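Local coordinates for protein Lysine/ornithine decarboxylase (PDB 5GJO) that decarboxylates L-lysine and L-ornithine with similar efficiency, using pyridoxal 5'-phosphate to make cadaverine and putrescine for polyamine synthesis, at residues A[16-21]-A[375-380]; A[45-50]-A[66-71]; A[121-126]-A[168-173]. The protein carries 2 engineered substitutions. All blocks are in the same frame, centred on the assembly; numbering follows the deposited sequence.

Contact 1: A[16-21]-A[375-380]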
loop_
_atom_site.group_PDB
_atom_site.type_symbol
_atom_site.label_atom_id
_atom_site.label_comp_id
_atom_site.label_asym_id
_atom_site.label_seq_id
_atom_site.Cartn_x
_atom_site.Cartn_y
_atom_site.Cartn_z
ATOM N N ALA A 16 17.462 -15.521 -11.405
ATOM C CA ALA A 16 17.890 -14.109 -11.144
ATOM C C ALA A 16 18.993 -13.643 -12.089
ATOM O O ALA A 16 19.163 -12.432 -12.289
ATOM C CB ALA A 16 18.305 -13.964 -9.687
ATOM N N LYS A 17 19.718 -14.564 -12.688
ATOM C CA LYS A 17 20.646 -14.193 -13.743
ATOM C C LYS A 17 19.903 -13.642 -14.957
ATOM O O LYS A 17 20.345 -12.732 -15.609
ATOM C CB LYS A 17 21.431 -15.407 -14.188
ATOM C CG LYS A 17 22.900 -15.346 -13.888
ATOM C CD LYS A 17 23.605 -16.595 -14.395
ATOM C CE LYS A 17 24.291 -17.379 -13.279
ATOM N NZ LYS A 17 24.074 -18.858 -13.392
ATOM N N ARG A 18 18.820 -14.326 -15.284
ATOM C CA ARG A 18 17.915 -13.983 -16.368
ATOM C C ARG A 18 16.984 -12.792 -16.161
ATOM O O ARG A 18 16.755 -12.020 -17.057
ATOM C CB ARG A 18 17.130 -15.210 -16.782
ATOM C CG ARG A 18 16.402 -15.066 -18.079
ATOM C CD ARG A 18 15.951 -16.428 -18.570
ATOM N NE ARG A 18 14.905 -17.013 -17.754
ATOM C CZ ARG A 18 15.063 -18.049 -16.938
ATOM N NH1 ARG A 18 14.038 -18.491 -16.261
ATOM N NH2 ARG A 18 16.234 -18.636 -16.795
ATOM N N ILE A 19 16.448 -12.692 -14.958
ATOM C CA ILE A 19 15.398 -11.753 -14.648
ATOM C C ILE A 19 15.811 -10.812 -13.521
ATOM O O ILE A 19 16.135 -11.265 -12.461
ATOM C CB ILE A 19 14.139 -12.520 -14.190
ATOM C CG1 ILE A 19 13.707 -13.573 -15.215
ATOM C CG2 ILE A 19 13.002 -11.577 -13.879
ATOM C CD1 ILE A 19 12.751 -14.597 -14.664
ATOM N N PRO A 20 15.739 -9.505 -13.730
ATOM C CA PRO A 20 16.124 -8.621 -12.639
ATOM C C PRO A 20 15.210 -8.683 -11.429
ATOM O O PRO A 20 13.986 -8.639 -11.542
ATOM C CB PRO A 20 16.003 -7.189 -13.220
ATOM C CG PRO A 20 15.612 -7.333 -14.623
ATOM C CD PRO A 20 15.264 -8.765 -14.943
ATOM N N THR A 21 15.820 -8.749 -10.275
ATOM C CA THR A 21 15.111 -8.731 -9.026
ATOM C C THR A 21 14.551 -7.359 -8.742
ATOM O O THR A 21 15.163 -6.369 -9.179
ATOM C CB THR A 21 16.005 -9.174 -7.869
ATOM O OG1 THR A 21 17.188 -8.384 -7.803
ATOM C CG2 THR A 21 16.356 -10.619 -8.005
ATOM N N GLN A 375 9.126 -21.337 -17.688
ATOM C CA GLN A 375 10.584 -21.130 -17.521
ATOM C C GLN A 375 11.293 -22.446 -17.695
ATOM O O GLN A 375 10.765 -23.437 -17.425
ATOM C CB GLN A 375 10.988 -20.643 -16.111
ATOM C CG GLN A 375 10.182 -19.417 -15.656
ATOM C CD GLN A 375 10.236 -18.288 -16.631
ATOM O OE1 GLN A 375 11.317 -17.890 -17.107
ATOM N NE2 GLN A 375 9.087 -17.712 -16.904
ATOM N N PRO A 376 12.545 -22.401 -18.157
ATOM C CA PRO A 376 13.267 -23.633 -18.348
ATOM C C PRO A 376 13.523 -24.360 -17.066
ATOM O O PRO A 376 13.665 -25.562 -17.074
ATOM C CB PRO A 376 14.610 -23.201 -18.949
ATOM C CG PRO A 376 14.738 -21.747 -18.748
ATOM C CD PRO A 376 13.307 -21.233 -18.675
ATOM N N GLU A 377 13.564 -23.684 -15.947
ATOM C CA GLU A 377 13.725 -24.388 -14.661
ATOM C C GLU A 377 12.605 -25.386 -14.363
ATOM O O GLU A 377 12.849 -26.426 -13.755
ATOM C CB GLU A 377 13.826 -23.403 -13.494
ATOM C CG GLU A 377 15.072 -22.533 -13.497
ATOM C CD GLU A 377 15.141 -21.375 -14.516
ATOM O OE1 GLU A 377 14.129 -21.059 -15.180
ATOM O OE2 GLU A 377 16.236 -20.688 -14.664
ATOM N N TYR A 378 11.372 -25.096 -14.758
ATOM C CA TYR A 378 10.258 -26.040 -14.615
ATOM C C TYR A 378 10.452 -27.230 -15.463
ATOM O O TYR A 378 10.312 -28.388 -15.012
ATOM C CB TYR A 378 8.953 -25.335 -14.982
ATOM C CG TYR A 378 7.786 -26.210 -14.985
ATOM C CD1 TYR A 378 7.218 -26.707 -13.771
ATOM C CD2 TYR A 378 7.225 -26.605 -16.201
ATOM C CE1 TYR A 378 6.069 -27.544 -13.818
ATOM C CE2 TYR A 378 6.160 -27.486 -16.236
ATOM C CZ TYR A 378 5.546 -27.893 -15.064
ATOM O OH TYR A 378 4.443 -28.723 -15.108
ATOM N N ALA A 379 10.822 -26.956 -16.713
ATOM C CA ALA A 379 11.083 -28.038 -17.628
ATOM C C ALA A 379 12.203 -28.947 -17.059
ATOM O O ALA A 379 12.178 -30.232 -17.199
ATOM C CB ALA A 379 11.501 -27.526 -18.973
ATOM N N ALA A 380 13.208 -28.339 -16.459
ATOM C CA ALA A 380 14.293 -29.090 -15.861
ATOM C C ALA A 380 13.778 -29.981 -14.722
ATOM O O ALA A 380 14.263 -31.072 -14.517
ATOM C CB ALA A 380 15.377 -28.158 -15.371
HETATM O O HOH W 1 12.414 -15.743 -18.314
#

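Contact 2: A[45-50]-A[66-71]. With PLP (pyridoxal-5'-phosphate), chain H.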
loop_
_atom_site.group_PDB
_atom_site.type_symbol
_atom_site.label_atom_id
_atom_site.label_comp_id
_atom_site.label_asym_id
_atom_site.label_seq_id
_atom_site.Cartn_x
_atom_site.Cartn_y
_atom_site.Cartn_z
ATOM N N ALA A 45 -18.593 -28.054 -1.270
ATOM C CA ALA A 45 -18.573 -26.599 -1.470
ATOM C C ALA A 45 -17.913 -26.273 -2.740
ATOM O O ALA A 45 -16.657 -26.321 -2.827
ATOM C CB ALA A 45 -17.868 -25.907 -0.308
ATOM N N GLY A 46 -18.728 -25.841 -3.721
ATOM C CA GLY A 46 -18.249 -25.346 -4.983
ATOM C C GLY A 46 -17.440 -24.060 -4.805
ATOM O O GLY A 46 -17.732 -23.274 -3.952
ATOM N N VAL A 47 -16.366 -23.921 -5.577
ATOM C CA VAL A 47 -15.406 -22.818 -5.371
ATOM C C VAL A 47 -15.703 -21.550 -6.179
ATOM O O VAL A 47 -15.798 -21.554 -7.430
ATOM C CB VAL A 47 -14.003 -23.310 -5.712
ATOM C CG1 VAL A 47 -12.977 -22.205 -5.524
ATOM C CG2 VAL A 47 -13.635 -24.486 -4.862
ATOM N N PHE A 48 -15.844 -20.427 -5.495
ATOM C CA PHE A 48 -15.768 -19.084 -6.040
ATOM C C PHE A 48 -14.437 -18.471 -5.559
ATOM O O PHE A 48 -14.322 -18.001 -4.417
ATOM C CB PHE A 48 -16.884 -18.146 -5.518
ATOM C CG PHE A 48 -18.243 -18.391 -6.127
ATOM C CD1 PHE A 48 -19.020 -19.425 -5.711
ATOM C CD2 PHE A 48 -18.701 -17.612 -7.146
ATOM C CE1 PHE A 48 -20.291 -19.654 -6.279
ATOM C CE2 PHE A 48 -19.957 -17.804 -7.751
ATOM C CZ PHE A 48 -20.767 -18.842 -7.308
ATOM N N TYR A 49 -13.428 -18.493 -6.393
ATOM C CA TYR A 49 -12.093 -18.019 -5.988
ATOM C C TYR A 49 -12.114 -16.549 -5.725
ATOM O O TYR A 49 -12.527 -15.740 -6.571
ATOM C CB TYR A 49 -11.041 -18.333 -7.061
ATOM C CG TYR A 49 -9.679 -17.668 -6.805
ATOM C CD1 TYR A 49 -9.011 -17.880 -5.598
ATOM C CD2 TYR A 49 -9.140 -16.795 -7.682
ATOM C CE1 TYR A 49 -7.828 -17.210 -5.305
ATOM C CE2 TYR A 49 -7.898 -16.178 -7.456
ATOM C CZ TYR A 49 -7.232 -16.407 -6.270
ATOM O OH TYR A 49 -6.072 -15.752 -5.885
ATOM N N ALA A 50 -11.676 -16.186 -4.532
ATOM C CA ALA A 50 -11.590 -14.793 -4.080
ATOM C C ALA A 50 -10.315 -14.151 -4.610
ATOM O O ALA A 50 -9.272 -14.148 -4.036
ATOM C CB ALA A 50 -11.792 -14.622 -2.531
ATOM N N LEU A 66 -10.231 -25.012 -14.875
ATOM C CA LEU A 66 -10.560 -26.070 -14.011
ATOM C C LEU A 66 -12.056 -26.100 -13.570
ATOM O O LEU A 66 -12.440 -27.005 -12.901
ATOM C CB LEU A 66 -9.700 -26.084 -12.735
ATOM C CG LEU A 66 -8.185 -26.247 -12.900
ATOM C CD1 LEU A 66 -7.464 -25.761 -11.658
ATOM C CD2 LEU A 66 -7.766 -27.679 -13.283
ATOM N N GLY A 67 -12.840 -25.148 -13.997
ATOM C CA GLY A 67 -14.228 -25.070 -13.622
ATOM C C GLY A 67 -14.512 -24.158 -12.429
ATOM O O GLY A 67 -15.644 -24.147 -11.929
ATOM N N SER A 68 -13.546 -23.368 -11.968
ATOM C CA SER A 68 -13.785 -22.524 -10.778
ATOM C C SER A 68 -14.723 -21.436 -11.144
ATOM O O SER A 68 -14.668 -20.911 -12.262
ATOM C CB SER A 68 -12.447 -21.909 -10.323
ATOM O OG SER A 68 -12.584 -21.164 -9.091
ATOM N N HIS A 69 -15.521 -20.979 -10.165
ATOM C CA HIS A 69 -16.148 -19.693 -10.269
ATOM C C HIS A 69 -15.277 -18.616 -9.581
ATOM O O HIS A 69 -14.130 -18.905 -9.134
ATOM C CB HIS A 69 -17.541 -19.712 -9.584
ATOM C CG HIS A 69 -18.565 -20.592 -10.245
ATOM N ND1 HIS A 69 -18.360 -21.930 -10.513
ATOM C CD2 HIS A 69 -19.805 -20.303 -10.724
ATOM C CE1 HIS A 69 -19.427 -22.442 -11.110
ATOM N NE2 HIS A 69 -20.324 -21.472 -11.241
ATOM N N PHE A 70 -15.802 -17.378 -9.542
ATOM C CA PHE A 70 -15.029 -16.261 -8.992
ATOM C C PHE A 70 -15.830 -15.327 -8.106
ATOM O O PHE A 70 -16.945 -15.018 -8.426
ATOM C CB PHE A 70 -14.401 -15.419 -10.091
ATOM C CG PHE A 70 -13.455 -16.193 -10.960
ATOM C CD1 PHE A 70 -12.123 -16.343 -10.571
ATOM C CD2 PHE A 70 -13.924 -16.885 -12.100
ATOM C CE1 PHE A 70 -11.272 -17.148 -11.329
ATOM C CE2 PHE A 70 -13.087 -17.670 -12.854
ATOM C CZ PHE A 70 -11.748 -17.830 -12.456
ATOM N N ASP A 71 -15.210 -14.883 -7.026
ATOM C CA ASP A 71 -15.754 -13.871 -6.132
ATOM C C ASP A 71 -15.014 -12.588 -6.477
ATOM O O ASP A 71 -13.763 -12.518 -6.428
ATOM C CB ASP A 71 -15.470 -14.268 -4.687
ATOM C CG ASP A 71 -15.394 -13.065 -3.745
ATOM O OD1 ASP A 71 -16.061 -12.044 -3.984
ATOM O OD2 ASP A 71 -14.647 -13.102 -2.767
HETATM N N1 PLP H . -14.654 -13.833 0.103
HETATM C C2 PLP H . -14.928 -12.655 0.713
HETATM C C2A PLP H . -16.296 -12.041 0.579
HETATM C C3 PLP H . -13.883 -11.968 1.512
HETATM O O3 PLP H . -14.135 -10.783 2.135
HETATM C C4 PLP H . -12.557 -12.619 1.608
HETATM C C4A PLP H . -11.452 -12.010 2.381
HETATM O O4A PLP H . -11.442 -10.809 2.590
HETATM C C5 PLP H . -12.386 -13.907 0.894
HETATM C C6 PLP H . -13.456 -14.440 0.180
HETATM C C5A PLP H . -11.062 -14.635 0.943
HETATM O O4P PLP H . -10.657 -14.793 2.301
HETATM P P PLP H . -9.403 -15.731 2.675
HETATM O O1P PLP H . -9.832 -17.107 2.225
HETATM O O2P PLP H . -9.268 -15.579 4.171
HETATM O O3P PLP H . -8.259 -15.145 1.882
#

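Contact 3: A[121-126]-A[168-173]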
loop_
_atom_site.group_PDB
_atom_site.type_symbol
_atom_site.label_atom_id
_atom_site.label_comp_id
_atom_site.label_asym_id
_atom_site.label_seq_id
_atom_site.Cartn_x
_atom_site.Cartn_y
_atom_site.Cartn_z
ATOM N N GLU A 121 -28.454 -1.348 1.160
ATOM C CA GLU A 121 -27.928 -1.980 -0.055
ATOM C C GLU A 121 -29.000 -2.445 -1.044
ATOM O O GLU A 121 -28.742 -2.649 -2.207
ATOM C CB GLU A 121 -27.062 -3.172 0.321
ATOM C CG GLU A 121 -26.147 -3.672 -0.798
ATOM C CD GLU A 121 -25.005 -2.732 -1.136
ATOM O OE1 GLU A 121 -24.873 -1.702 -0.466
ATOM O OE2 GLU A 121 -24.253 -3.030 -2.070
ATOM N N ILE A 122 -30.208 -2.636 -0.541
ATOM C CA ILE A 122 -31.244 -3.333 -1.308
ATOM C C ILE A 122 -31.642 -2.497 -2.515
ATOM O O ILE A 122 -31.667 -2.994 -3.677
ATOM C CB ILE A 122 -32.449 -3.624 -0.419
ATOM C CG1 ILE A 122 -32.109 -4.664 0.635
ATOM C CG2 ILE A 122 -33.671 -4.104 -1.296
ATOM C CD1 ILE A 122 -33.192 -4.909 1.682
ATOM N N ASP A 123 -31.998 -1.230 -2.293
ATOM C CA ASP A 123 -32.444 -0.418 -3.452
ATOM C C ASP A 123 -31.394 -0.228 -4.547
ATOM O O ASP A 123 -31.735 -0.259 -5.737
ATOM C CB ASP A 123 -33.031 0.922 -3.041
ATOM C CG ASP A 123 -34.420 0.753 -2.331
ATOM O OD1 ASP A 123 -34.984 -0.384 -2.306
ATOM O OD2 ASP A 123 -34.915 1.768 -1.750
ATOM N N LYS A 124 -30.129 -0.057 -4.177
ATOM C CA LYS A 124 -29.001 0.014 -5.114
ATOM C C LYS A 124 -28.976 -1.260 -5.974
ATOM O O LYS A 124 -28.825 -1.150 -7.203
ATOM C CB LYS A 124 -27.618 0.115 -4.362
ATOM C CG LYS A 124 -27.336 1.395 -3.637
ATOM C CD LYS A 124 -26.225 1.271 -2.523
ATOM C CE LYS A 124 -24.934 0.768 -3.042
ATOM N NZ LYS A 124 -23.867 0.653 -1.966
ATOM N N MET A 125 -29.076 -2.444 -5.353
ATOM C CA MET A 125 -28.992 -3.720 -6.062
ATOM C C MET A 125 -30.225 -3.920 -7.005
ATOM O O MET A 125 -30.105 -4.344 -8.175
ATOM C CB MET A 125 -28.924 -4.878 -5.122
ATOM C CG MET A 125 -27.580 -4.987 -4.339
ATOM S SD MET A 125 -27.442 -6.483 -3.408
ATOM C CE MET A 125 -28.733 -6.289 -2.177
ATOM N N ALA A 126 -31.405 -3.644 -6.460
ATOM C CA ALA A 126 -32.657 -3.820 -7.202
ATOM C C ALA A 126 -32.719 -2.911 -8.417
ATOM O O ALA A 126 -33.233 -3.316 -9.484
ATOM C CB ALA A 126 -33.848 -3.548 -6.270
ATOM N N GLN A 168 -36.637 -9.481 -1.369
ATOM C CA GLN A 168 -37.759 -10.112 -2.131
ATOM C C GLN A 168 -38.844 -9.090 -2.474
ATOM O O GLN A 168 -39.271 -8.957 -3.633
ATOM C CB GLN A 168 -38.344 -11.305 -1.406
ATOM C CG GLN A 168 -39.396 -12.136 -2.210
ATOM C CD GLN A 168 -39.951 -13.296 -1.445
ATOM O OE1 GLN A 168 -40.819 -13.123 -0.565
ATOM N NE2 GLN A 168 -39.491 -14.457 -1.734
ATOM N N ASP A 169 -39.259 -8.315 -1.492
ATOM C CA ASP A 169 -40.206 -7.213 -1.776
ATOM C C ASP A 169 -39.740 -6.236 -2.839
ATOM O O ASP A 169 -40.580 -5.678 -3.569
ATOM C CB ASP A 169 -40.588 -6.469 -0.467
ATOM C CG ASP A 169 -41.442 -7.323 0.468
ATOM O OD1 ASP A 169 -41.926 -8.423 0.086
ATOM O OD2 ASP A 169 -41.596 -6.933 1.629
ATOM N N ALA A 170 -38.431 -5.965 -2.927
ATOM C CA ALA A 170 -37.928 -5.132 -3.953
ATOM C C ALA A 170 -37.645 -5.839 -5.313
ATOM O O ALA A 170 -37.021 -5.231 -6.173
ATOM C CB ALA A 170 -36.701 -4.365 -3.476
ATOM N N GLY A 171 -38.010 -7.099 -5.447
ATOM C CA GLY A 171 -37.925 -7.842 -6.713
ATOM C C GLY A 171 -36.639 -8.600 -6.909
ATOM O O GLY A 171 -36.411 -9.200 -7.960
ATOM N N LEU A 172 -35.825 -8.643 -5.865
ATOM C CA LEU A 172 -34.632 -9.526 -5.879
ATOM C C LEU A 172 -34.998 -10.917 -5.552
ATOM O O LEU A 172 -36.031 -11.172 -4.923
ATOM C CB LEU A 172 -33.550 -8.961 -4.903
ATOM C CG LEU A 172 -33.100 -7.512 -5.249
ATOM C CD1 LEU A 172 -32.335 -6.867 -4.105
ATOM C CD2 LEU A 172 -32.217 -7.489 -6.499
ATOM N N HIS A 173 -34.144 -11.891 -5.907
ATOM C CA HIS A 173 -34.427 -13.217 -5.601
ATOM C C HIS A 173 -33.718 -13.595 -4.290
ATOM O O HIS A 173 -32.485 -13.618 -4.269
ATOM C CB HIS A 173 -34.014 -14.165 -6.719
ATOM C CG HIS A 173 -34.178 -15.611 -6.359
ATOM N ND1 HIS A 173 -33.267 -16.578 -6.703
ATOM C CD2 HIS A 173 -35.207 -16.270 -5.795
ATOM C CE1 HIS A 173 -33.667 -17.746 -6.257
ATOM N NE2 HIS A 173 -34.846 -17.588 -5.705
#

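Contact 1: A[16-21]-A[375-380]
Arg18 and Glu377 form a surface salt bridge that ties the last turn of helix 9-18 to the first turn of helix 376-384, joining the first and last helices of the chain on the non-barrel part of the subunit. The guanidinium meets the carboxylate end-on and doubly: NH1 of Arg18 reaches OE1 of Glu377 at 2.8 Å, while NH2 of Arg18 lies 3.0 Å from OE2 of Glu377, on its syn lone pair. The two flat groups are turned only 30° against each other. NH1 of Arg18 also bonds to OE1 of Gln375 at 2.9 Å, on a lone pair in the carbonyl plane, and the amide is almost coplanar with the guanidinium. A water accepts from NE of Arg18 at 2.9 Å and donates to OE1 of Gln375. Over one face of the guanidinium sits CD of Pro376, 3.7 Å from NH1 of Arg18. The Glu377 chain bends at chi2 (75°), turning its carboxylate back toward the arginine, and OE2 takes a further bond from Thr14 of helix 9-18. A glutamine in place of Glu377 would probably leave the Arg18 charge without its mate and break the paired grip that fixes the guanidinium's rotation. With all three nitrogens engaged, the guanidinium is probably held in one orientation, and its charge is likely to be offset by the carboxylate of buried Glu377, although the arginine is exposed.

Contact 2: A[45-50]-A[66-71]
His69 lays its CB over the face of the Phe48 ring, a CH-pi contact with the carbon 3.6 Å from the ring centroid. The imidazole itself leans obliquely on the phenyl, planes at 52°, and Trp254 meets the Phe48 ring at a steep angle. Phe48 has CG beside its backbone N (chi1 -76°), which swings the ring across to the neighbouring strand, where the carbonyl of Phe70 comes to its edge. Tyr49 and Phe70 point to the other face of the sheet, toward helix 57-65; CD1 of Phe70 comes to the edge of the tyrosine ring, 4.2 Å from CD2 of Tyr49. Between these two layers runs a parallel ladder: His69 N to Val47 O at 2.8 Å, Tyr49 N to His69 O, and Asp71 N to Tyr49 O, the last nearly straight at 170°. His69 O is gripped twice, since Ser68 OG also donates to it on a lone pair. With helix 57-65 as the right-handed crossover, this is a beta-alpha-beta unit of the TIM barrel. At the C-terminal ends of the strands, Ala50 CB comes unusually close to C6 of PLP (3.2 Å), and OD2 of Asp71 stands 3.0 Å from N1 of PLP while forming a salt bridge with Lys52. Such a carboxylate beside the pyridine nitrogen is consistent with a protonated ring, the electron-withdrawing form expected of this cofactor.

Contact 3: A[121-126]-A[168-173]
Leu172 reaches across to helix 122-128 from the turn that follows helix 160-169, in the outer layer of the PLP-binding TIM barrel. The contact packs helix 122-128 against the turn that ends helix 160-169, and the turn leads straight into strand 173-178.

Apolar contacts carry it. Leu172 spreads its two methyls over the helix: CD1 lies 4.1 Å from CB of Met125 and touches CG2 of Ile122, whereas CD2 goes to the backbone, 3.8 Å from CA of Ala126. The leucine has CG anti to its carbonyl carbon (chi1 -58°), and this aims the fork at the groove between Ile122 and Ala126, one turn apart. The Met125 chain crosses that of Leu172 at about a right angle, and its bend at chi3 brings CE, too, close to CD1 of Leu172. Inward, both Met125 and Leu172 rest on Val134 of strand 133-137, so these two side chains meet each other and the sheet beneath.

No hydrogen bond runs between the two segments; the polar bonds are made locally or to other parts of the dimer. Gly171, with positive phi, closes helix 160-169 in a Schellman motif: Gly171 N bonds to Gln168 O at 2.9 Å, and Leu172 N to Ala167 O. Facing away from the leucine, Lys124 NZ forms a salt bridge with Glu121 OE1 and also bonds to Ile273 O of the second subunit.

Ala170, with only a methyl, settles against Ile122 and Ala126: its CB is 3.7 Å from CG2 of Ile122, and its carbonyl O lies 3.6 Å from CB of Ala126.

How the contacts relate
Burial and chemistry change together across the three contacts. Contact 2 is buried in the barrel wall, beside the cofactor, and relies on a backbone ladder with aromatic groups on both sheet faces. Contact 3 belongs to the same barrel but lies in its helical shell, partly buried, with apolar side-chain packing and no hydrogen bond between its segments; its centre is about 25 Å from that of contact 2. Contact 1 lies at the surface, outside the barrel sheet, and depends on charge and a water. Its segments, far apart in sequence, close a loop within which the other two are nested in series. Contacts 1 and 3 fall on opposite sides of the chain's centre, their own centres about 51 Å apart.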